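Local coordinates for benzoate transport porin BenP (PDB 5DL8), which is an OprD-family porin of the outer membrane, a beta-barrel with bound calcium that probably lets small solutes such as benzoate pass through, at residues A[348-351]-A[355-358]; A[385-388]-A[392-395]. All blocks are in the same frame, centred on the assembly; numbering follows the deposited sequence.

In the fold
Both contacts lie at the turn ends of consecutive beta hairpins in the barrel wall, their centres about 14 Å apart. Interaction 1 joins strands 336-349 and 355-368; interaction 2 joins 377-388 and 394-406; the second strand of the first hairpin, 355-368, and the first of the next, 377-388, are neighbours. Across that seam Glu358 OE2 comes within 2.5 Å of Tyr386 OH, a probable hydrogen bond, while Asn356 OD1 packs 3.5 Å from Val388 CG2. Interaction 2 holds Val388 and Asp393 of a calcium site that Gly391, in the turn between its segments, helps to form. Interaction 1 only borders that site, the Asn356 side chain lying about 7 Å from the ion at nearest atoms.

Interaction 1 of 2, residues A[348-351]-A[355-358]; sequences FKAA and KNHE
Asn356 N donates to Phe348 O over 2.9 Å, at an N-H...O angle of 153°, and this is the one backbone hydrogen bond between 348-351 and 355-358. The Asn356 side chain turns its OD1 back over its own strand, where the N-H of His357 reaches it at 3.0 Å from above the carbonyl plane; His390 N also donates to OD1, helping to fix the amide's rotation.

These bonds sit where the hairpin of strands 336-349 and 355-368, one of the antiparallel pairs of the OprD barrel, gives way to its turn. Lys349 and Lys355 form the non-hydrogen-bonded pair there, and their side chains diverge on the exposed surface, leaving the two NZ atoms 6.7 Å apart.

The packing centres on the Phe348 ring, swung across to the partner strand by a chi1 of 63°. Asn356 CB makes a CH-pi contact over one face, 4.0 Å from the ring centroid. Farther along, the ring's CZ meets Glu358 CD at 3.5 Å, the carboxylate plane turned 44° from the ring. Lys315 forms a salt bridge with OE1 of that carboxylate, while its OE2 pairs with the Tyr386 hydroxyl on strand 377-388. Beside the amide, Ala350 CB reaches Asn356 ND2 at 4.0 Å.

Interaction 2 of 2, residues A[385-388]-A[392-395]; sequences DYNV and NDFG. With CA (calcium ion), chain H.
Tyr386 and Phe394 are tied by two backbone hydrogen bonds: Tyr386 N to Phe394 O, 3.0 Å and nearly straight at 172°, and Phe394 N to Tyr386 O, 3.1 Å and more bent. Nearer the turn, a side chain takes the place of a backbone acceptor. Asp393 OD1 accepts the N-H of Val388 at 3.1 Å, from above the carboxylate plane. The same oxygen lies 3.0 Å from the calcium ion, which Val388 O binds at 2.8 Å, and Gly391 O completes the protein's share of the site.

Around this antiparallel hairpin of strands 377-388 and 394-406, weaker contacts follow. Asp385 CA points its hydrogen at Phe394 O, and Val388 CG1 rests 3.5 Å from Asn392 N. A chi1 of 72° sets the Phe394 ring beneath Tyr386, whose CB sits over its face, 3.8 Å from the centroid. The two rings meet obliquely, planes 31° apart, and Asn392 O lies in plane at the edge of the tyrosine ring. Arg37 adds a cation-pi contact to Phe394.

Because the ion is bound by Val388 O on one segment and by Asp393 on the other, and Asp393 OD1 also takes the Val388 N-H, calcium probably helps hold the two strand ends together where the ladder stops.

Interaction 1 of 2, residues A[348-351]-A[355-358]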
loop_
_atom_site.group_PDB
_atom_site.type_symbol
_atom_site.label_atom_id
_atom_site.label_comp_id
_atom_site.label_asym_id
_atom_site.label_seq_id
_atom_site.Cartn_x
_atom_site.Cartn_y
_atom_site.Cartn_z
ATOM N N PHE A 348 22.350 11.268 -2.373
ATOM C CA PHE A 348 21.556 11.816 -3.454
ATOM C C PHE A 348 21.864 13.341 -3.575
ATOM O O PHE A 348 22.355 13.984 -2.648
ATOM C CB PHE A 348 20.044 11.546 -3.316
ATOM C CG PHE A 348 19.399 12.170 -2.094
ATOM C CD1 PHE A 348 19.608 11.618 -0.812
ATOM C CD2 PHE A 348 18.585 13.312 -2.219
ATOM C CE1 PHE A 348 18.992 12.204 0.330
ATOM C CE2 PHE A 348 17.989 13.901 -1.102
ATOM C CZ PHE A 348 18.202 13.325 0.199
ATOM N N LYS A 349 21.500 13.889 -4.722
ATOM C CA LYS A 349 21.661 15.331 -5.044
ATOM C C LYS A 349 20.344 15.991 -5.068
ATOM O O LYS A 349 19.353 15.373 -5.491
ATOM C CB LYS A 349 22.297 15.496 -6.439
ATOM C CG LYS A 349 23.737 15.040 -6.432
ATOM C CD LYS A 349 24.441 14.985 -7.780
ATOM C CE LYS A 349 25.784 14.220 -7.688
ATOM N NZ LYS A 349 26.494 14.565 -6.397
ATOM N N ALA A 350 20.330 17.218 -4.587
ATOM C CA ALA A 350 19.242 18.172 -4.893
ATOM C C ALA A 350 19.231 18.640 -6.352
ATOM O O ALA A 350 20.220 18.484 -7.065
ATOM C CB ALA A 350 19.362 19.423 -4.002
ATOM N N ALA A 351 18.122 19.253 -6.743
ATOM C CA ALA A 351 17.971 19.918 -8.082
ATOM C C ALA A 351 19.142 20.832 -8.489
ATOM O O ALA A 351 19.701 20.657 -9.567
ATOM C CB ALA A 351 16.634 20.653 -8.138
ATOM N N LYS A 355 24.948 18.201 -2.685
ATOM C CA LYS A 355 24.854 16.958 -1.953
ATOM C C LYS A 355 23.756 17.125 -0.903
ATOM O O LYS A 355 23.710 18.145 -0.220
ATOM C CB LYS A 355 26.151 16.655 -1.268
ATOM C CG LYS A 355 27.373 16.599 -2.194
ATOM C CD LYS A 355 28.565 16.000 -1.461
ATOM C CE LYS A 355 28.406 14.487 -1.447
ATOM N NZ LYS A 355 28.530 13.938 -0.083
ATOM N N ASN A 356 22.867 16.133 -0.794
ATOM C CA ASN A 356 21.751 16.262 0.110
ATOM C C ASN A 356 21.683 15.122 1.098
ATOM O O ASN A 356 22.234 14.085 0.884
ATOM C CB ASN A 356 20.455 16.399 -0.736
ATOM C CG ASN A 356 19.389 17.216 -0.087
ATOM O OD1 ASN A 356 19.538 17.665 1.011
ATOM N ND2 ASN A 356 18.276 17.377 -0.770
ATOM N N HIS A 357 20.910 15.327 2.176
ATOM C CA HIS A 357 20.619 14.293 3.111
ATOM C C HIS A 357 19.316 14.553 3.782
ATOM O O HIS A 357 18.877 15.734 3.906
ATOM C CB HIS A 357 21.833 14.094 4.086
ATOM C CG HIS A 357 22.172 15.258 4.987
ATOM N ND1 HIS A 357 21.484 15.549 6.152
ATOM C CD2 HIS A 357 23.184 16.154 4.942
ATOM C CE1 HIS A 357 22.016 16.601 6.755
ATOM N NE2 HIS A 357 23.065 16.967 6.053
ATOM N N GLU A 358 18.660 13.488 4.273
ATOM C CA GLU A 358 17.321 13.709 4.875
ATOM C C GLU A 358 17.010 12.663 5.933
ATOM O O GLU A 358 17.616 11.586 5.933
ATOM C CB GLU A 358 16.243 13.708 3.769
ATOM C CG GLU A 358 16.192 12.349 3.100
ATOM C CD GLU A 358 15.352 12.248 1.831
ATOM O OE1 GLU A 358 15.302 11.085 1.243
ATOM O OE2 GLU A 358 14.726 13.299 1.440
#

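Interaction 2 of 2, residues A[385-388]-A[392-395]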
loop_
_atom_site.group_PDB
_atom_site.type_symbol
_atom_site.label_atom_id
_atom_site.label_comp_id
_atom_site.label_asym_id
_atom_site.label_seq_id
_atom_site.Cartn_x
_atom_site.Cartn_y
_atom_site.Cartn_z
ATOM N N ASP A 385 7.790 13.278 11.263
ATOM C CA ASP A 385 8.734 14.416 11.138
ATOM C C ASP A 385 9.795 14.098 10.051
ATOM O O ASP A 385 10.648 13.145 10.234
ATOM C CB ASP A 385 9.475 14.754 12.475
ATOM C CG ASP A 385 8.507 15.257 13.556
ATOM O OD1 ASP A 385 8.311 16.520 13.578
ATOM O OD2 ASP A 385 7.967 14.425 14.360
ATOM N N TYR A 386 9.815 14.981 9.027
ATOM C CA TYR A 386 10.728 14.943 7.901
ATOM C C TYR A 386 11.617 16.135 7.934
ATOM O O TYR A 386 11.171 17.254 8.026
ATOM C CB TYR A 386 9.923 14.909 6.594
ATOM C CG TYR A 386 10.782 14.998 5.315
ATOM C CD1 TYR A 386 11.573 13.898 4.893
ATOM C CD2 TYR A 386 10.861 16.188 4.565
ATOM C CE1 TYR A 386 12.359 13.964 3.748
ATOM C CE2 TYR A 386 11.674 16.252 3.427
ATOM C CZ TYR A 386 12.414 15.124 3.020
ATOM O OH TYR A 386 13.188 15.167 1.905
ATOM N N ASN A 387 12.899 15.919 7.739
ATOM C CA ASN A 387 13.855 17.016 7.545
ATOM C C ASN A 387 14.886 16.702 6.443
ATOM O O ASN A 387 15.376 15.613 6.329
ATOM C CB ASN A 387 14.612 17.363 8.845
ATOM C CG ASN A 387 13.674 17.803 10.013
ATOM O OD1 ASN A 387 13.505 19.004 10.303
ATOM N ND2 ASN A 387 13.140 16.847 10.709
ATOM N N VAL A 388 15.350 17.753 5.782
ATOM C CA VAL A 388 16.186 17.638 4.590
ATOM C C VAL A 388 17.088 18.835 4.532
ATOM O O VAL A 388 16.616 19.939 4.822
ATOM C CB VAL A 388 15.331 17.426 3.281
ATOM C CG1 VAL A 388 14.298 18.571 2.997
ATOM C CG2 VAL A 388 16.246 17.217 2.073
ATOM N N ASN A 392 11.979 20.956 1.777
ATOM C CA ASN A 392 10.990 21.437 2.705
ATOM C C ASN A 392 10.743 20.550 3.892
ATOM O O ASN A 392 10.199 19.461 3.712
ATOM C CB ASN A 392 9.722 21.513 1.928
ATOM C CG ASN A 392 9.817 22.549 0.800
ATOM O OD1 ASN A 392 10.431 23.624 0.918
ATOM N ND2 ASN A 392 9.221 22.185 -0.296
ATOM N N ASP A 393 11.097 21.050 5.090
ATOM C CA ASP A 393 10.913 20.287 6.328
ATOM C C ASP A 393 9.427 20.276 6.690
ATOM O O ASP A 393 8.756 21.239 6.346
ATOM C CB ASP A 393 11.672 20.874 7.480
ATOM C CG ASP A 393 13.142 20.828 7.299
ATOM O OD1 ASP A 393 13.630 20.233 6.341
ATOM O OD2 ASP A 393 13.853 21.389 8.139
ATOM N N PHE A 394 8.896 19.186 7.273
ATOM C CA PHE A 394 7.548 19.222 7.796
ATOM C C PHE A 394 7.245 18.286 9.007
ATOM O O PHE A 394 7.968 17.325 9.301
ATOM C CB PHE A 394 6.574 18.975 6.649
ATOM C CG PHE A 394 6.566 17.547 6.147
ATOM C CD1 PHE A 394 5.871 16.549 6.835
ATOM C CD2 PHE A 394 7.175 17.231 4.968
ATOM C CE1 PHE A 394 5.818 15.256 6.372
ATOM C CE2 PHE A 394 7.141 15.929 4.487
ATOM C CZ PHE A 394 6.468 14.930 5.194
ATOM N N GLY A 395 6.163 18.606 9.684
ATOM C CA GLY A 395 5.556 17.753 10.742
ATOM C C GLY A 395 4.122 17.444 10.382
ATOM O O GLY A 395 3.364 18.340 10.098
HETATM CA CA CA H . 15.137 22.252 4.759
#